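Local coordinates for yeast Cdc13 OB4 (Candida glabrata, PDB 3RMH), which forms the dimeric OB4 domain of the telomere protein Cdc13, a larger protein that probably binds DNA with help from its dimerization, at residues H14-L19 against L32-I37; Q23-K28 against R113-S118; L68-T73 against L102-R107; G83-V86 against D90-T93. The protein carries 2 engineered substitutions. One frame throughout, in Å; residues are numbered along the deposited sequence.

Contact 1: residues H14-L19 against L32-I37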
# COMPACT_ATOMS: atom_id res chain seq x y z
N HIS B 14 -9.96 16.40 1.28
CA HIS B 14 -9.15 15.66 0.32
C HIS B 14 -7.67 15.54 0.67
O HIS B 14 -6.90 14.98 -0.11
CB HIS B 14 -9.30 16.28 -1.08
CG HIS B 14 -8.99 17.75 -1.12
ND1 HIS B 14 -9.93 18.71 -0.84
CD2 HIS B 14 -7.85 18.40 -1.43
CE1 HIS B 14 -9.38 19.91 -0.96
NE2 HIS B 14 -8.11 19.75 -1.32
N ASN B 15 -7.25 16.04 1.82
CA ASN B 15 -5.87 15.86 2.19
C ASN B 15 -5.63 14.36 2.38
O ASN B 15 -6.07 13.78 3.37
CB ASN B 15 -5.52 16.65 3.45
CG ASN B 15 -4.03 16.59 3.78
OD1 ASN B 15 -3.39 15.56 3.62
ND2 ASN B 15 -3.49 17.71 4.23
N ILE B 16 -4.94 13.75 1.42
CA ILE B 16 -4.72 12.31 1.43
C ILE B 16 -3.93 11.86 2.65
O ILE B 16 -4.24 10.83 3.25
CB ILE B 16 -4.02 11.86 0.13
CG1 ILE B 16 -5.08 11.63 -0.96
CG2 ILE B 16 -3.18 10.61 0.35
CD1 ILE B 16 -4.48 11.33 -2.33
N SER B 17 -2.93 12.65 3.03
CA SER B 17 -2.16 12.38 4.25
C SER B 17 -3.09 12.28 5.46
O SER B 17 -2.90 11.42 6.33
CB SER B 17 -1.13 13.48 4.48
OG SER B 17 -0.57 13.36 5.78
N GLN B 18 -4.09 13.15 5.52
CA GLN B 18 -5.06 13.13 6.61
C GLN B 18 -5.97 11.91 6.53
O GLN B 18 -6.34 11.34 7.55
CB GLN B 18 -5.89 14.42 6.62
CG GLN B 18 -5.07 15.68 6.81
CD GLN B 18 -5.92 16.92 7.03
OE1 GLN B 18 -7.14 16.90 6.84
NE2 GLN B 18 -5.29 18.02 7.43
N LEU B 19 -6.32 11.51 5.31
CA LEU B 19 -7.19 10.36 5.11
C LEU B 19 -6.50 9.08 5.54
O LEU B 19 -7.12 8.18 6.11
CB LEU B 19 -7.62 10.25 3.65
CG LEU B 19 -8.50 11.38 3.10
CD1 LEU B 19 -8.86 11.11 1.66
CD2 LEU B 19 -9.77 11.50 3.94
N LEU B 32 -12.48 13.27 -4.32
CA LEU B 32 -11.09 13.58 -4.59
C LEU B 32 -10.89 13.91 -6.06
O LEU B 32 -11.45 13.23 -6.92
CB LEU B 32 -10.21 12.38 -4.26
CG LEU B 32 -10.33 11.82 -2.85
CD1 LEU B 32 -9.44 10.60 -2.73
CD2 LEU B 32 -9.94 12.89 -1.84
N ASN B 33 -10.13 14.96 -6.33
CA ASN B 33 -9.61 15.20 -7.67
C ASN B 33 -8.11 15.00 -7.63
O ASN B 33 -7.37 15.86 -7.12
CB ASN B 33 -9.98 16.61 -8.16
CG ASN B 33 -11.46 16.75 -8.44
OD1 ASN B 33 -11.95 16.28 -9.47
ND2 ASN B 33 -12.19 17.36 -7.51
N VAL B 34 -7.65 13.86 -8.13
CA VAL B 34 -6.30 13.42 -7.83
C VAL B 34 -5.63 12.79 -9.03
O VAL B 34 -6.30 12.40 -9.98
CB VAL B 34 -6.30 12.41 -6.66
CG1 VAL B 34 -6.61 13.14 -5.37
CG2 VAL B 34 -7.34 11.31 -6.90
N TYR B 35 -4.30 12.71 -8.98
CA TYR B 35 -3.53 12.08 -10.05
C TYR B 35 -3.40 10.61 -9.82
O TYR B 35 -2.99 10.19 -8.74
CB TYR B 35 -2.12 12.67 -10.11
CG TYR B 35 -2.11 14.10 -10.55
CD1 TYR B 35 -2.03 14.43 -11.90
CD2 TYR B 35 -2.20 15.13 -9.63
CE1 TYR B 35 -2.01 15.75 -12.32
CE2 TYR B 35 -2.19 16.46 -10.04
CZ TYR B 35 -2.09 16.75 -11.38
OH TYR B 35 -2.08 18.07 -11.79
N ILE B 36 -3.72 9.81 -10.84
CA ILE B 36 -3.46 8.37 -10.75
C ILE B 36 -2.01 8.14 -11.15
O ILE B 36 -1.62 8.48 -12.26
CB ILE B 36 -4.38 7.58 -11.72
CG1 ILE B 36 -5.84 7.72 -11.27
CG2 ILE B 36 -3.91 6.13 -11.82
CD1 ILE B 36 -6.86 7.12 -12.19
N ILE B 37 -1.21 7.57 -10.26
CA ILE B 37 0.21 7.39 -10.59
C ILE B 37 0.65 5.95 -10.77
O ILE B 37 1.73 5.69 -11.26
CB ILE B 37 1.12 8.05 -9.56
CG1 ILE B 37 0.79 7.52 -8.16
CG2 ILE B 37 0.98 9.57 -9.65
CD1 ILE B 37 1.77 7.96 -7.11
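Leu-32 pushes one methyl, CD2, against the backbone and CB of His-14 and against the tip of Leu-19, a compact example of how a short helix is seated on a curved strand in an OB fold. Helix 16-19 is the connection of a beta-alpha-beta unit whose parallel strands are 9-11 and 28-42. CD2 lies 3.5 Å from His-14 CB, and the tips of the two leucines meet end to end, with CD2 4.1 Å from Leu-19 CD1. One methyl thus touches both ends of segment 14-19. His-14 offers only its root here: with chi1 at 55°, CG stands between the backbone N and the carbonyl carbon, and the poorly ordered ring leads away from the strand, its ND1 hydrogen-bonded to Glu-12 O. Two residues further on, the extended chain of Ile-16 brings CD1 obliquely to 4.1 Å from Val-34 CG1, and both residues also rest on Val-51 of strand 46-52. Asn-53 fastens the start of the helix, its ND2 bonded to His-14 O and its OD1 to Ile-16 N. Asn-15 occupies the N-cap, with Leu-19 N bonded to its carbonyl O. Its side chain caps the helix by accepting from Gln-18 N at OD1, 3.1 Å away and 152° at the hydrogen, the donor standing 56° out of the carbonyl plane.

Contact 2: residues Q23-K28 against R113-S118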
# COMPACT_ATOMS: atom_id res chain seq x y z
N GLN B 23 -8.22 6.54 11.84
CA GLN B 23 -8.15 5.28 12.58
C GLN B 23 -9.49 4.55 12.63
O GLN B 23 -9.54 3.32 12.65
CB GLN B 23 -7.68 5.55 14.00
CG GLN B 23 -7.52 4.30 14.86
CD GLN B 23 -6.10 4.11 15.35
OE1 GLN B 23 -5.33 5.06 15.43
NE2 GLN B 23 -5.75 2.87 15.69
N HIS B 24 -10.57 5.31 12.65
CA HIS B 24 -11.89 4.70 12.80
C HIS B 24 -12.67 4.83 11.50
O HIS B 24 -12.50 5.80 10.76
CB HIS B 24 -12.65 5.37 13.94
CG HIS B 24 -12.91 6.83 13.72
ND1 HIS B 24 -11.90 7.73 13.45
CD2 HIS B 24 -14.06 7.55 13.74
CE1 HIS B 24 -12.42 8.94 13.30
NE2 HIS B 24 -13.73 8.85 13.48
N LEU B 25 -13.52 3.85 11.23
CA LEU B 25 -14.41 3.93 10.09
C LEU B 25 -15.29 5.16 10.22
O LEU B 25 -16.03 5.29 11.19
CB LEU B 25 -15.29 2.69 10.00
CG LEU B 25 -14.58 1.38 9.71
CD1 LEU B 25 -15.60 0.29 9.46
CD2 LEU B 25 -13.67 1.56 8.50
N THR B 26 -15.18 6.07 9.26
CA THR B 26 -16.09 7.19 9.23
C THR B 26 -17.22 6.83 8.28
O THR B 26 -17.09 5.92 7.44
CB THR B 26 -15.41 8.52 8.76
OG1 THR B 26 -15.08 8.45 7.36
CG2 THR B 26 -14.17 8.81 9.59
N PRO B 27 -18.32 7.54 8.42
CA PRO B 27 -19.48 7.35 7.57
C PRO B 27 -19.51 8.49 6.57
O PRO B 27 -20.52 9.18 6.42
CB PRO B 27 -20.73 7.37 8.41
N LYS B 28 -18.38 8.68 5.88
CA LYS B 28 -18.26 9.76 4.92
C LYS B 28 -17.73 9.27 3.58
O LYS B 28 -17.01 8.27 3.51
CB LYS B 28 -17.33 10.87 5.46
CG LYS B 28 -17.94 11.73 6.57
CD LYS B 28 -16.90 12.67 7.16
CE LYS B 28 -17.51 13.61 8.19
NZ LYS B 28 -18.00 12.91 9.41
N ARG B 113 -8.10 -6.52 9.67
CA ARG B 113 -8.37 -5.34 10.47
C ARG B 113 -7.76 -4.10 9.84
O ARG B 113 -7.60 -3.06 10.49
CB ARG B 113 -7.83 -5.51 11.90
CG ARG B 113 -8.36 -6.76 12.60
CD ARG B 113 -9.88 -6.83 12.55
NE ARG B 113 -10.50 -5.70 13.25
CZ ARG B 113 -11.81 -5.53 13.38
NH1 ARG B 113 -12.65 -6.41 12.85
NH2 ARG B 113 -12.27 -4.48 14.04
N ILE B 114 -7.43 -4.21 8.56
CA ILE B 114 -6.79 -3.12 7.83
C ILE B 114 -7.87 -2.29 7.15
O ILE B 114 -8.80 -2.82 6.55
CB ILE B 114 -5.82 -3.66 6.77
CG1 ILE B 114 -4.74 -4.54 7.42
CG2 ILE B 114 -5.20 -2.52 5.97
CD1 ILE B 114 -3.59 -4.89 6.49
N ILE B 115 -7.76 -0.97 7.26
CA ILE B 115 -8.72 -0.14 6.55
C ILE B 115 -8.27 -0.02 5.10
O ILE B 115 -7.11 0.25 4.82
CB ILE B 115 -8.86 1.25 7.19
CG1 ILE B 115 -9.67 1.14 8.48
CG2 ILE B 115 -9.54 2.24 6.22
CD1 ILE B 115 -9.61 2.37 9.35
N ARG B 116 -9.18 -0.25 4.16
CA ARG B 116 -8.85 -0.04 2.75
C ARG B 116 -9.83 0.94 2.14
O ARG B 116 -11.03 0.85 2.38
CB ARG B 116 -8.87 -1.36 1.98
CG ARG B 116 -7.73 -2.31 2.34
CD ARG B 116 -7.86 -3.64 1.63
NE ARG B 116 -6.79 -4.57 1.99
CZ ARG B 116 -6.77 -5.28 3.11
NH1 ARG B 116 -7.75 -5.15 4.00
NH2 ARG B 116 -5.76 -6.11 3.36
N TRP B 117 -9.31 1.87 1.35
CA TRP B 117 -10.13 2.85 0.65
C TRP B 117 -10.62 2.25 -0.66
O TRP B 117 -9.89 1.52 -1.35
CB TRP B 117 -9.30 4.13 0.41
CG TRP B 117 -9.07 4.85 1.70
CD1 TRP B 117 -8.04 4.65 2.59
CD2 TRP B 117 -9.92 5.86 2.28
NE1 TRP B 117 -8.20 5.49 3.68
CE2 TRP B 117 -9.33 6.22 3.52
CE3 TRP B 117 -11.10 6.47 1.87
CZ2 TRP B 117 -9.90 7.21 4.34
CZ3 TRP B 117 -11.66 7.43 2.70
CH2 TRP B 117 -11.06 7.80 3.91
N SER B 118 -11.86 2.55 -1.01
CA SER B 118 -12.51 1.93 -2.15
C SER B 118 -13.32 3.01 -2.85
O SER B 118 -13.80 3.92 -2.18
CB SER B 118 -13.44 0.83 -1.65
OG SER B 118 -13.74 -0.10 -2.66
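The irregular 23-28 segment runs past the beginning of the 113-118 segment without pairing with it, the closest alpha carbons, those of Leu-25 and Ile-115, being 7.8 Å apart. Ile-115 carries most of its side of the contact. Its CG1 is anti to its own carbonyl carbon (chi1 -75°), and the extended chain beyond carries CD1 to the carbonyl of Gln-23, 3.4 Å from Gln-23 O. Leu-25 approaches the middle of the same branch, its CD2 lying 4.0 Å from Ile-115 CG1 as the two side chains slide past each other in opposite senses. In the OB fold, this is where the segment joining helix 16-19 to strand 28-42 passes over the antiparallel strands 99-108 and 115-119 of the barrel. The loop is tied down there by the amide of Gln-106, whose OE1 accepts from Thr-26 N while its NE2 donates to His-24 O. Within the loop, Thr-26 CG2 lies 3.9 Å above one face of the His-24 ring, offset to its rim, although that ring is poorly ordered. Tyr-61 of the second subunit packs on both Gln-23 and Ile-115, and makes a cation-pi contact with Arg-113.

Contact 3: residues L68-T73 against L102-R107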
# COMPACT_ATOMS: atom_id res chain seq x y z
N LEU B 68 -2.78 7.54 -1.63
CA LEU B 68 -3.96 6.78 -1.23
C LEU B 68 -4.05 5.57 -2.14
O LEU B 68 -4.01 5.69 -3.37
CB LEU B 68 -5.22 7.65 -1.34
CG LEU B 68 -6.43 7.13 -0.53
CD1 LEU B 68 -6.21 7.39 0.96
CD2 LEU B 68 -7.71 7.80 -0.99
N GLU B 69 -4.11 4.39 -1.55
CA GLU B 69 -4.30 3.17 -2.32
C GLU B 69 -5.78 2.81 -2.37
O GLU B 69 -6.41 2.53 -1.35
CB GLU B 69 -3.46 2.00 -1.77
CG GLU B 69 -3.49 0.77 -2.67
CD GLU B 69 -2.34 -0.20 -2.41
OE1 GLU B 69 -1.65 -0.06 -1.38
OE2 GLU B 69 -2.12 -1.09 -3.26
N VAL B 70 -6.33 2.85 -3.57
CA VAL B 70 -7.76 2.64 -3.80
C VAL B 70 -7.97 1.25 -4.39
O VAL B 70 -7.41 0.93 -5.43
CB VAL B 70 -8.29 3.68 -4.80
CG1 VAL B 70 -9.76 3.41 -5.13
CG2 VAL B 70 -8.10 5.08 -4.24
N TYR B 71 -8.81 0.45 -3.74
CA TYR B 71 -8.99 -0.94 -4.12
C TYR B 71 -10.35 -1.19 -4.72
O TYR B 71 -11.36 -0.76 -4.19
CB TYR B 71 -8.93 -1.84 -2.86
CG TYR B 71 -7.58 -1.92 -2.20
CD1 TYR B 71 -6.80 -3.06 -2.34
CD2 TYR B 71 -7.12 -0.90 -1.40
CE1 TYR B 71 -5.56 -3.15 -1.73
CE2 TYR B 71 -5.88 -0.99 -0.76
CZ TYR B 71 -5.11 -2.11 -0.93
OH TYR B 71 -3.89 -2.20 -0.32
N ILE B 72 -10.36 -1.93 -5.83
CA ILE B 72 -11.59 -2.43 -6.40
C ILE B 72 -11.46 -3.94 -6.27
O ILE B 72 -10.67 -4.56 -6.98
CB ILE B 72 -11.71 -2.06 -7.87
CG1 ILE B 72 -11.75 -0.53 -8.01
CG2 ILE B 72 -12.96 -2.67 -8.48
CD1 ILE B 72 -11.73 -0.04 -9.45
N THR B 73 -12.22 -4.54 -5.36
CA THR B 73 -11.91 -5.90 -4.93
C THR B 73 -13.08 -6.86 -5.09
O THR B 73 -14.20 -6.54 -4.70
CB THR B 73 -11.47 -5.88 -3.47
OG1 THR B 73 -10.43 -4.90 -3.32
CG2 THR B 73 -10.96 -7.25 -3.04
N LEU B 102 -12.60 10.97 -8.15
CA LEU B 102 -13.03 9.73 -7.55
C LEU B 102 -13.82 10.07 -6.30
O LEU B 102 -13.61 11.11 -5.68
CB LEU B 102 -11.82 8.90 -7.12
CG LEU B 102 -10.85 8.47 -8.21
CD1 LEU B 102 -9.63 7.84 -7.58
CD2 LEU B 102 -11.55 7.50 -9.14
N ARG B 103 -14.73 9.18 -5.92
CA ARG B 103 -15.44 9.33 -4.68
C ARG B 103 -15.12 8.07 -3.90
O ARG B 103 -15.43 6.97 -4.36
CB ARG B 103 -16.94 9.43 -4.93
CG ARG B 103 -17.35 10.74 -5.60
CD ARG B 103 -18.88 10.89 -5.69
NE ARG B 103 -19.48 9.93 -6.60
CZ ARG B 103 -20.43 9.06 -6.27
NH1 ARG B 103 -20.91 9.04 -5.03
NH2 ARG B 103 -20.92 8.23 -7.18
N VAL B 104 -14.49 8.22 -2.74
CA VAL B 104 -13.97 7.06 -2.02
C VAL B 104 -14.52 6.98 -0.58
O VAL B 104 -14.97 7.97 -0.02
CB VAL B 104 -12.42 7.03 -2.00
CG1 VAL B 104 -11.86 7.06 -3.43
CG2 VAL B 104 -11.85 8.21 -1.20
N PHE B 105 -14.47 5.77 -0.02
CA PHE B 105 -14.90 5.54 1.36
C PHE B 105 -14.03 4.44 1.97
O PHE B 105 -13.35 3.69 1.25
CB PHE B 105 -16.40 5.18 1.42
CG PHE B 105 -16.71 3.81 0.89
CD1 PHE B 105 -17.03 2.77 1.76
CD2 PHE B 105 -16.65 3.54 -0.46
CE1 PHE B 105 -17.30 1.50 1.28
CE2 PHE B 105 -16.92 2.27 -0.95
CZ PHE B 105 -17.24 1.26 -0.09
N GLN B 106 -14.02 4.36 3.30
CA GLN B 106 -13.28 3.32 4.01
C GLN B 106 -14.06 2.02 4.03
O GLN B 106 -15.16 1.94 4.58
CB GLN B 106 -13.00 3.71 5.46
CG GLN B 106 -12.06 4.87 5.65
CD GLN B 106 -12.30 5.58 6.95
OE1 GLN B 106 -13.42 6.02 7.23
NE2 GLN B 106 -11.27 5.70 7.77
N ARG B 107 -13.46 0.99 3.46
CA ARG B 107 -14.07 -0.33 3.51
C ARG B 107 -13.34 -1.19 4.55
O ARG B 107 -12.12 -1.36 4.49
CB ARG B 107 -14.03 -0.99 2.13
CG ARG B 107 -14.71 -2.33 2.08
CD ARG B 107 -14.61 -2.93 0.69
NE ARG B 107 -15.25 -2.08 -0.31
CZ ARG B 107 -16.54 -2.14 -0.63
NH1 ARG B 107 -17.32 -3.03 -0.03
NH2 ARG B 107 -17.04 -1.34 -1.56
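Leu-68 and Val-104 point at each other tip to tip across the inside of the OB barrel, Leu-68 CD2 lying 4.2 Å from Val-104 CG2. The strands that bear them, 68-73 and 99-108, are not neighbours in the sheet: the first pairs with 46-52 and has a backbone bond from Tyr-71 to Trp-117, the second pairs with 28-42 and 115-119. Side chains alone bridge the 7.8 Å between the alpha carbons of Val-70 and Val-104. Val-104 does so as a fork. With CG1 anti to its carbonyl carbon (chi1 -57°) and CG2 between backbone N and carbonyl carbon, it spreads its methyls toward two residues of the facing strand, CG2 to Leu-68 and CG1 to Val-70, whose CG2 is 4.3 Å away. Leu-68 has CG anti to the backbone N (chi1 -161°), and from there CD2 reaches Val-104. Leu-32 and Trp-117 each touch both Leu-68 and Val-104, so the pair sits within a larger buried cluster. Every group that meets between the two segments is a methyl. Such a contact has no preferred bond direction to satisfy, and its stability probably comes mainly from hydrophobic burial and dispersion, the strands being placed by shape and by each one's backbone bonds to its own neighbours.

Contact 4: residues G83-V86 against D90-T93; sequences GDEV and DIFT. Engineered in segment 83-86: Val-86 (natural residue Ala).
The carboxylate of Glu-85 is gripped at both oxygens from beyond the two segments: OE1 forms a salt bridge with Arg-128 NH1 of helix 124-134, and OE2 too is hydrogen-bonded outside the two segments. Held in this way, the group rests beside Ile-91, with OE2 3.9 Å from Ile-91 CG2. The setting is the long connection of the OB fold between helix 75-82 and strand 99-108, folded back on itself so that its two limbs meet beside helix 124-134. It illustrates how a charged side chain can lie against an aliphatic one without bonding to it. The Glu-85 side chain starts with CG anti to N (chi1 -169°), then bends at chi2, 78°, so that CG as well as OE2 borders the isoleucine, 4.0 Å from CG2. The two side chains run antiparallel alongside one another. The same CG2 receives the engineered residue Val-86 through its backbone, Val-86 O being 3.9 Å away. Ile-91 is buried, and Ile-124 and Arg-128 of helix 124-134 pack on it, so the arginine that pairs with Glu-85 also touches the hydrophobic partner. Upstream, Gly-83 leaves helix 75-82 with positive phi, 62°, turning the chain into this limb. Downstream, a backbone bond from Thr-93 N to Asp-90 O, 3.2 Å, closes a turn around Ile-91 and Phe-92. There Ile-91 CG1 stands 3.5 Å above one face of the Phe-92 ring, offset toward its rim.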
# COMPACT_ATOMS: atom_id res chain seq x y z
N GLY B 83 -17.46 -3.27 -16.99
CA GLY B 83 -18.57 -3.36 -17.92
C GLY B 83 -18.20 -4.31 -19.05
O GLY B 83 -17.76 -5.43 -18.80
N ASP B 84 -18.37 -3.86 -20.30
CA ASP B 84 -18.10 -4.69 -21.48
C ASP B 84 -16.66 -4.55 -21.96
O ASP B 84 -16.41 -4.51 -23.16
CB ASP B 84 -19.04 -4.30 -22.63
CG ASP B 84 -20.45 -4.83 -22.44
OD1 ASP B 84 -20.60 -5.99 -22.01
OD2 ASP B 84 -21.40 -4.08 -22.73
N GLU B 85 -15.73 -4.48 -21.02
CA GLU B 85 -14.33 -4.26 -21.38
C GLU B 85 -13.45 -5.35 -20.77
O GLU B 85 -13.67 -5.76 -19.63
CB GLU B 85 -13.88 -2.89 -20.88
CG GLU B 85 -12.53 -2.43 -21.40
CD GLU B 85 -12.59 -1.93 -22.83
OE1 GLU B 85 -13.67 -1.45 -23.26
OE2 GLU B 85 -11.56 -2.00 -23.53
N VAL B 86 -12.47 -5.82 -21.52
CA VAL B 86 -11.55 -6.84 -21.03
C VAL B 86 -10.50 -6.22 -20.10
O VAL B 86 -9.98 -5.14 -20.38
CB VAL B 86 -10.85 -7.57 -22.20
CG1 VAL B 86 -10.14 -6.56 -23.10
CG2 VAL B 86 -9.87 -8.60 -21.66
N ASP B 90 -3.56 -2.12 -20.42
CA ASP B 90 -3.64 -1.09 -21.44
C ASP B 90 -4.80 -0.12 -21.21
O ASP B 90 -4.72 1.05 -21.59
CB ASP B 90 -3.75 -1.72 -22.84
CG ASP B 90 -2.59 -2.65 -23.14
OD1 ASP B 90 -1.48 -2.42 -22.61
OD2 ASP B 90 -2.79 -3.62 -23.90
N ILE B 91 -5.88 -0.58 -20.59
CA ILE B 91 -7.02 0.32 -20.39
C ILE B 91 -6.68 1.45 -19.43
O ILE B 91 -7.33 2.49 -19.44
CB ILE B 91 -8.30 -0.40 -19.93
CG1 ILE B 91 -8.17 -0.89 -18.48
CG2 ILE B 91 -8.70 -1.51 -20.91
CD1 ILE B 91 -9.44 -1.52 -17.94
N PHE B 92 -5.66 1.24 -18.59
CA PHE B 92 -5.28 2.28 -17.63
C PHE B 92 -4.30 3.33 -18.18
O PHE B 92 -4.18 4.43 -17.63
CB PHE B 92 -4.76 1.64 -16.35
CG PHE B 92 -5.78 0.77 -15.67
CD1 PHE B 92 -6.79 1.33 -14.90
CD2 PHE B 92 -5.75 -0.60 -15.83
CE1 PHE B 92 -7.73 0.54 -14.29
CE2 PHE B 92 -6.70 -1.40 -15.21
CZ PHE B 92 -7.69 -0.83 -14.44
N THR B 93 -3.62 3.00 -19.27
CA THR B 93 -2.59 3.90 -19.81
C THR B 93 -3.00 5.37 -19.99
O THR B 93 -2.24 6.27 -19.62
CB THR B 93 -2.03 3.35 -21.13
OG1 THR B 93 -1.41 2.09 -20.87
CG2 THR B 93 -1.02 4.32 -21.73

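In the fold
Three of the four contacts form one continuous body around the OB barrel. Contacts 2 and 3 have centres 9 Å apart and are joined through the neighbouring strands 115-119 (contact 2) and 99-108 (contact 3), while contact 1, 11 Å from contact 3, meets it through Leu-32. Along the chain, contact 1 is complete before contact 3 begins, the segments of contacts 1 and 2 alternate, contact 2 spans contacts 3 and 4, and contact 4 also falls between the segments of contact 3. Contact 4 stands apart, its centre 18 Å from that of contact 3. Contact 3 thus represents the barrel interior, contact 2 lies largely at the second subunit, which contacts 1 and 3 only graze, and contact 4 is a peripheral loop untouched by it.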